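Local coordinates for outer membrane protein OMP121 (Bacteroides thetaiotaomicron, PDB 5FQ8) that probably imports peptides or related nutrients across the bacterial outer membrane as a calcium-binding, TonB-dependent beta-barrel receptor, at residues B[831-834]-B[835-839]; B[841-844]-B[845-848]; B[883-886]-B[887-891]. One frame throughout, in Å; residues are numbered along the deposited sequence.

Contact 1: B[831-834]-B[835-839]; sequences SRTK and DINYF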
loop_
_atom_site.group_PDB
_atom_site.type_symbol
_atom_site.label_atom_id
_atom_site.label_comp_id
_atom_site.label_asym_id
_atom_site.label_seq_id
_atom_site.Cartn_x
_atom_site.Cartn_y
_atom_site.Cartn_z
ATOM N N SER B 831 15.532 -30.813 -2.808
ATOM C CA SER B 831 14.873 -30.957 -1.518
ATOM C C SER B 831 15.565 -30.123 -0.453
ATOM O O SER B 831 16.621 -30.514 0.044
ATOM C CB SER B 831 14.833 -32.413 -1.094
ATOM O OG SER B 831 14.670 -32.459 0.300
ATOM N N ARG B 832 14.941 -29.012 -0.049
ATOM C CA ARG B 832 15.501 -28.213 1.040
ATOM C C ARG B 832 15.348 -28.903 2.386
ATOM O O ARG B 832 16.019 -28.521 3.344
ATOM C CB ARG B 832 14.857 -26.816 1.082
ATOM C CG ARG B 832 15.650 -25.760 1.860
ATOM C CD ARG B 832 14.839 -24.551 2.283
ATOM N NE ARG B 832 15.662 -23.587 3.009
ATOM C CZ ARG B 832 15.733 -23.498 4.330
ATOM N NH1 ARG B 832 15.011 -24.279 5.082
ATOM N NH2 ARG B 832 16.535 -22.630 4.900
ATOM N N THR B 833 14.492 -29.921 2.472
ATOM C CA THR B 833 14.348 -30.658 3.720
ATOM C C THR B 833 15.576 -31.504 4.007
ATOM O O THR B 833 15.989 -31.644 5.161
ATOM C CB THR B 833 13.105 -31.530 3.667
ATOM O OG1 THR B 833 11.990 -30.746 3.256
ATOM C CG2 THR B 833 12.822 -32.092 5.013
ATOM N N LYS B 834 16.172 -32.074 2.969
ATOM C CA LYS B 834 17.465 -32.711 3.143
ATOM C C LYS B 834 18.544 -31.665 3.367
ATOM O O LYS B 834 19.416 -31.837 4.224
ATOM C CB LYS B 834 17.781 -33.580 1.927
ATOM C CG LYS B 834 19.000 -34.445 2.062
ATOM C CD LYS B 834 19.432 -35.002 0.727
ATOM C CE LYS B 834 20.605 -35.933 0.880
ATOM N NZ LYS B 834 21.013 -36.504 -0.422
ATOM N N ASP B 835 18.473 -30.558 2.634
ATOM C CA ASP B 835 19.436 -29.474 2.791
ATOM C C ASP B 835 19.544 -29.025 4.243
ATOM O O ASP B 835 20.635 -28.996 4.819
ATOM C CB ASP B 835 19.027 -28.299 1.905
ATOM C CG ASP B 835 20.202 -27.528 1.383
ATOM O OD1 ASP B 835 21.246 -27.493 2.058
ATOM O OD2 ASP B 835 20.073 -26.956 0.286
ATOM N N ILE B 836 18.418 -28.652 4.846
ATOM C CA ILE B 836 18.462 -28.071 6.176
ATOM C C ILE B 836 18.857 -29.108 7.207
ATOM O O ILE B 836 19.441 -28.769 8.241
ATOM C CB ILE B 836 17.112 -27.427 6.520
ATOM C CG1 ILE B 836 17.220 -26.641 7.809
ATOM C CG2 ILE B 836 16.063 -28.477 6.664
ATOM C CD1 ILE B 836 18.259 -25.600 7.740
ATOM N N ASN B 837 18.583 -30.383 6.936
ATOM C CA ASN B 837 18.860 -31.413 7.920
ATOM C C ASN B 837 20.276 -31.922 7.829
ATOM O O ASN B 837 20.837 -32.365 8.831
ATOM C CB ASN B 837 17.875 -32.561 7.769
ATOM C CG ASN B 837 16.547 -32.221 8.322
ATOM O OD1 ASN B 837 16.345 -32.210 9.528
ATOM N ND2 ASN B 837 15.631 -31.905 7.447
ATOM N N TYR B 838 20.869 -31.878 6.647
ATOM C CA TYR B 838 22.313 -31.997 6.565
ATOM C C TYR B 838 22.991 -30.842 7.290
ATOM O O TYR B 838 23.775 -31.055 8.220
ATOM C CB TYR B 838 22.739 -32.077 5.103
ATOM C CG TYR B 838 22.795 -33.497 4.594
ATOM C CD1 TYR B 838 21.765 -34.399 4.866
ATOM C CD2 TYR B 838 23.874 -33.940 3.847
ATOM C CE1 TYR B 838 21.816 -35.697 4.404
ATOM C CE2 TYR B 838 23.932 -35.211 3.383
ATOM C CZ TYR B 838 22.903 -36.093 3.666
ATOM O OH TYR B 838 22.972 -37.379 3.202
ATOM N N PHE B 839 22.667 -29.601 6.905
ATOM C CA PHE B 839 23.346 -28.441 7.486
ATOM C C PHE B 839 23.221 -28.413 8.998
ATOM O O PHE B 839 24.171 -28.068 9.704
ATOM C CB PHE B 839 22.783 -27.142 6.910
ATOM C CG PHE B 839 23.168 -25.922 7.699
ATOM C CD1 PHE B 839 24.413 -25.339 7.541
ATOM C CD2 PHE B 839 22.291 -25.356 8.589
ATOM C CE1 PHE B 839 24.768 -24.227 8.256
ATOM C CE2 PHE B 839 22.645 -24.244 9.311
ATOM C CZ PHE B 839 23.886 -23.676 9.143
#
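K834 O is held by two backbone N-H groups one turn further on. Y838 N makes the strong bond, at 2.8 Å from K834 O and nearly straight (N-H...O 170°), while N837 N adds a weak one. These bonds belong to the short alpha helix 832-839, which starts directly from a strand of the receptor. S831 is its N-cap: its OG accepts from K834 N at 3.1 Å, and its carbonyl O takes D835 N. The next rung runs from I836 N to R832 O, 2.8 Å long.

The main side-chain contact is K834 with Y838, which run alongside each other off the same face of the helix. With CG turned anti to the backbone N (chi1 -172°) and the rest of the chain extended, the lysine runs its methylenes along the tyrosine: CG sits 3.9 Å from Y838 CE1, and K834 CE comes 3.6 Å from Y838 CZ. The ammonium then passes on to bond C897 O, so the aliphatic stem packs while the charge is met by a carbonyl. Cutting Y838 back to an alanine would probably open a gap along that stem and leave the K834 chain freer to swing on its way to C897.

On another side of the helix, T833 and N837 also lie alongside one another, with T833 CG2 3.7 Å from N837 ND2, and Y335 of helix 330-335 packs on both. The amide nitrogen is directed at T833 O, although the modelled separation is too short to trust in detail. R832 reaches past I836 at a slant to N332 OD1, its extended chain bringing NH1 to 4.0 Å from I836 CB.

Contact 2: B[841-844]-B[845-848]; sequences GNAI and QTAY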
loop_
_atom_site.group_PDB
_atom_site.type_symbol
_atom_site.label_atom_id
_atom_site.label_comp_id
_atom_site.label_asym_id
_atom_site.label_seq_id
_atom_site.Cartn_x
_atom_site.Cartn_y
_atom_site.Cartn_z
ATOM N N GLY B 841 22.860 -30.820 11.103
ATOM C CA GLY B 841 23.404 -31.950 11.825
ATOM C C GLY B 841 22.369 -32.880 12.389
ATOM O O GLY B 841 22.630 -33.561 13.381
ATOM N N ASN B 842 21.190 -32.930 11.786
ATOM C CA ASN B 842 20.103 -33.720 12.331
ATOM C C ASN B 842 19.787 -34.966 11.529
ATOM O O ASN B 842 19.224 -35.900 12.089
ATOM C CB ASN B 842 18.833 -32.868 12.439
ATOM C CG ASN B 842 18.851 -31.947 13.612
ATOM O OD1 ASN B 842 19.592 -32.155 14.558
ATOM N ND2 ASN B 842 18.035 -30.915 13.560
ATOM N N ALA B 843 20.123 -35.012 10.249
ATOM C CA ALA B 843 19.867 -36.211 9.469
ATOM C C ALA B 843 20.795 -37.336 9.908
ATOM O O ALA B 843 21.936 -37.106 10.313
ATOM C CB ALA B 843 20.046 -35.928 7.984
ATOM N N ILE B 844 20.288 -38.561 9.826
ATOM C CA ILE B 844 21.034 -39.718 10.298
ATOM C C ILE B 844 22.302 -39.895 9.481
ATOM O O ILE B 844 23.335 -40.327 9.997
ATOM C CB ILE B 844 20.132 -40.973 10.260
ATOM C CG1 ILE B 844 20.845 -42.165 10.872
ATOM C CG2 ILE B 844 19.666 -41.282 8.861
ATOM C CD1 ILE B 844 21.129 -42.002 12.327
ATOM N N GLN B 845 22.255 -39.530 8.203
ATOM C CA GLN B 845 23.455 -39.577 7.386
ATOM C C GLN B 845 24.616 -38.817 8.008
ATOM O O GLN B 845 25.765 -39.244 7.872
ATOM C CB GLN B 845 23.171 -39.018 5.998
ATOM C CG GLN B 845 22.434 -39.954 5.092
ATOM C CD GLN B 845 20.965 -39.907 5.308
ATOM O OE1 GLN B 845 20.506 -39.425 6.320
ATOM N NE2 GLN B 845 20.211 -40.410 4.355
ATOM N N THR B 846 24.356 -37.705 8.692
ATOM C CA THR B 846 25.479 -36.919 9.179
ATOM C C THR B 846 26.186 -37.582 10.346
ATOM O O THR B 846 27.232 -37.086 10.775
ATOM C CB THR B 846 25.036 -35.509 9.577
ATOM O OG1 THR B 846 24.282 -35.554 10.788
ATOM C CG2 THR B 846 24.210 -34.872 8.485
ATOM N N ALA B 847 25.654 -38.680 10.860
ATOM C CA ALA B 847 26.345 -39.427 11.896
ATOM C C ALA B 847 27.367 -40.400 11.321
ATOM O O ALA B 847 27.780 -41.317 12.013
ATOM C CB ALA B 847 25.323 -40.160 12.760
ATOM N N TYR B 848 27.844 -40.131 10.107
ATOM C CA TYR B 848 28.457 -41.140 9.247
ATOM C C TYR B 848 29.640 -41.857 9.889
ATOM O O TYR B 848 29.681 -43.087 9.928
ATOM C CB TYR B 848 28.881 -40.488 7.942
ATOM C CG TYR B 848 29.950 -41.209 7.171
ATOM C CD1 TYR B 848 29.648 -42.327 6.429
ATOM C CD2 TYR B 848 31.249 -40.735 7.145
ATOM C CE1 TYR B 848 30.601 -42.967 5.715
ATOM C CE2 TYR B 848 32.204 -41.371 6.429
ATOM C CZ TYR B 848 31.876 -42.490 5.715
ATOM O OH TYR B 848 32.836 -43.149 4.993
#
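A843 O and T846 make the tight half of this turn. The carbonyl oxygen receives both T846 N, at 3.0 Å, and T846 OG1, at 2.9 Å, but the two donors come differently: the hydroxyl lies in the carbonyl plane, whereas the amide N stands well above it. The side-chain bond depends on chi1 of 72°, which tucks OG1 between the backbone N and the carbonyl carbon and swings it back over the preceding residues. R851 NH2 also bonds OG1, and it bonds G841 O as well, so one arginine ties the hydroxyl to the start of the loop. A847 N closes the next step onto I844 O at 3.0 Å.

The other side is looser and less buried. Here the I844 and Q845 side chains are set roughly perpendicular, and Q845, bent at chi2, folds its amide back so that OE1 lies 3.3 Å from I844 CG2. Q845 NE2 makes a weak hydrogen bond to T947 OG1, while I844 packs against an apolar side chain of another protein chain.

G841, with its positive phi, ends helix 832-839 in a Schellman motif, and the loop goes on into a 3-10 turn. That turn sets the A847 side chain about 6 Å from a bound calcium ion and beside E197, a calcium ligand in a structure of this protein: a capped helix end leading into a metal site.

Contact 3: B[883-886]-B[887-891]; sequences IYKY and WGDGG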
loop_
_atom_site.group_PDB
_atom_site.type_symbol
_atom_site.label_atom_id
_atom_site.label_comp_id
_atom_site.label_asym_id
_atom_site.label_seq_id
_atom_site.Cartn_x
_atom_site.Cartn_y
_atom_site.Cartn_z
ATOM N N ILE B 883 33.699 -31.214 10.540
ATOM C CA ILE B 883 32.792 -32.202 9.964
ATOM C C ILE B 883 31.434 -31.582 9.699
ATOM O O ILE B 883 30.787 -31.885 8.692
ATOM C CB ILE B 883 32.693 -33.437 10.876
ATOM C CG1 ILE B 883 33.873 -34.359 10.619
ATOM C CG2 ILE B 883 31.404 -34.201 10.638
ATOM C CD1 ILE B 883 33.722 -35.690 11.232
ATOM N N TYR B 884 30.998 -30.676 10.575
ATOM C CA TYR B 884 29.739 -29.970 10.356
ATOM C C TYR B 884 29.673 -29.363 8.971
ATOM O O TYR B 884 28.602 -29.315 8.360
ATOM C CB TYR B 884 29.557 -28.867 11.391
ATOM C CG TYR B 884 30.262 -27.590 11.004
ATOM C CD1 TYR B 884 31.624 -27.442 11.217
ATOM C CD2 TYR B 884 29.570 -26.536 10.409
ATOM C CE1 TYR B 884 32.274 -26.298 10.874
ATOM C CE2 TYR B 884 30.212 -25.382 10.052
ATOM C CZ TYR B 884 31.576 -25.265 10.290
ATOM O OH TYR B 884 32.270 -24.120 9.954
ATOM N N LYS B 885 30.810 -28.892 8.455
ATOM C CA LYS B 885 30.802 -28.230 7.160
ATOM C C LYS B 885 30.881 -29.233 6.018
ATOM O O LYS B 885 30.358 -28.967 4.932
ATOM C CB LYS B 885 31.941 -27.218 7.096
ATOM C CG LYS B 885 32.080 -26.509 5.779
ATOM C CD LYS B 885 33.262 -25.577 5.775
ATOM C CE LYS B 885 33.309 -24.771 4.489
ATOM N NZ LYS B 885 34.007 -23.475 4.682
ATOM N N TYR B 886 31.496 -30.392 6.252
ATOM C CA TYR B 886 31.492 -31.446 5.249
ATOM C C TYR B 886 30.073 -31.815 4.858
ATOM O O TYR B 886 29.749 -31.941 3.672
ATOM C CB TYR B 886 32.226 -32.675 5.780
ATOM C CG TYR B 886 32.249 -33.829 4.818
ATOM C CD1 TYR B 886 32.723 -33.669 3.532
ATOM C CD2 TYR B 886 31.806 -35.080 5.197
ATOM C CE1 TYR B 886 32.750 -34.712 2.652
ATOM C CE2 TYR B 886 31.834 -36.134 4.317
ATOM C CZ TYR B 886 32.304 -35.942 3.046
ATOM O OH TYR B 886 32.351 -36.975 2.149
ATOM N N TRP B 887 29.206 -31.958 5.847
ATOM C CA TRP B 887 27.845 -32.370 5.577
ATOM C C TRP B 887 26.977 -31.218 5.118
ATOM O O TRP B 887 26.103 -31.410 4.274
ATOM C CB TRP B 887 27.266 -33.037 6.819
ATOM C CG TRP B 887 27.919 -34.339 7.066
ATOM C CD1 TRP B 887 28.762 -34.663 8.077
ATOM C CD2 TRP B 887 27.828 -35.485 6.237
ATOM N NE1 TRP B 887 29.185 -35.953 7.939
ATOM C CE2 TRP B 887 28.622 -36.476 6.810
ATOM C CE3 TRP B 887 27.137 -35.771 5.063
ATOM C CZ2 TRP B 887 28.746 -37.723 6.256
ATOM C CZ3 TRP B 887 27.262 -37.020 4.511
ATOM C CH2 TRP B 887 28.056 -37.979 5.109
ATOM N N GLY B 888 27.209 -30.018 5.636
ATOM C CA GLY B 888 26.433 -28.885 5.178
ATOM C C GLY B 888 26.588 -28.669 3.690
ATOM O O GLY B 888 25.623 -28.356 2.995
ATOM N N ASP B 889 27.808 -28.841 3.179
ATOM C CA ASP B 889 28.043 -28.615 1.763
ATOM C C ASP B 889 27.546 -29.775 0.930
ATOM O O ASP B 889 27.389 -29.629 -0.285
ATOM C CB ASP B 889 29.526 -28.379 1.476
ATOM C CG ASP B 889 30.098 -27.214 2.238
ATOM O OD1 ASP B 889 29.347 -26.320 2.645
ATOM O OD2 ASP B 889 31.323 -27.193 2.416
ATOM N N GLY B 890 27.299 -30.918 1.557
ATOM C CA GLY B 890 26.713 -32.051 0.881
ATOM C C GLY B 890 27.695 -33.177 0.681
ATOM O O GLY B 890 27.603 -33.912 -0.307
ATOM N N GLY B 891 28.648 -33.306 1.594
ATOM C CA GLY B 891 29.631 -34.371 1.534
ATOM C C GLY B 891 30.336 -34.457 0.205
ATOM O O GLY B 891 30.431 -33.456 -0.503
#
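Y886 turns its edge toward the face of W887 in a T-shaped pair, the tyrosine ring and the six-membered indole ring having centroids 5.0 Å apart and planes at 61°. Y886 CD2 does the touching, 3.8 Å from W887 CE2 and displaced toward the rim of the indole. The two side chains leave the helix differently, Y886 with CG anti to its own N (chi1 179°) and W887 with CG beside its backbone N (chi1 -69°), and they meet at a slant. I883, one turn earlier, runs alongside W887, and its CG2 packs 3.7 Å from W887 CD1.

One face of the Y886 ring is covered by backbone. G891 CA lies over that face, 3.6 Å from the Y886 ring centroid, a CH-pi contact. The chain gets there through a Schellman motif that closes helix 880-889. G890 takes positive phi as the C-prime residue, G891 N bonds back to Y886 O at 2.7 Å, and G890 N bonds weakly to W887 O. G891 also has positive phi, which favours glycine, and a CB there would probably be crowded by W887 CZ3. The Y886 hydroxyl continues past this glycine to bond S892 OG.

Around the helix from the aromatic pair, K885 passes D889 at an angle. It is the lysine stem that meets the carboxylate, with K885 CG 3.5 Å from D889 OD2; K885 NZ stays 5.1 Å from that oxygen, too far for a salt bridge, and its long, weak ion pair is with an acidic side chain of another protein chain.

In the fold
The three contacts come in series along the chain and cluster on one side of its centre, at one end of the barrel, with centres 10 to 11 Å apart. Contact 1 is helix 832-839, contact 2 the loop after it, and contact 3 helix 880-889. N837 O probably accepts from N842 N and A843 N, fastening the loop to the helix, and the Y838 hydroxyl packs on Q845 CG. W887 bridges the rest: its carbonyl meets the Y838 ring, its indole T846 and Y848. The cluster borders a calcium ion, a partner protein chain and, through F839, the bound peptide, consistent with a role near substrate capture.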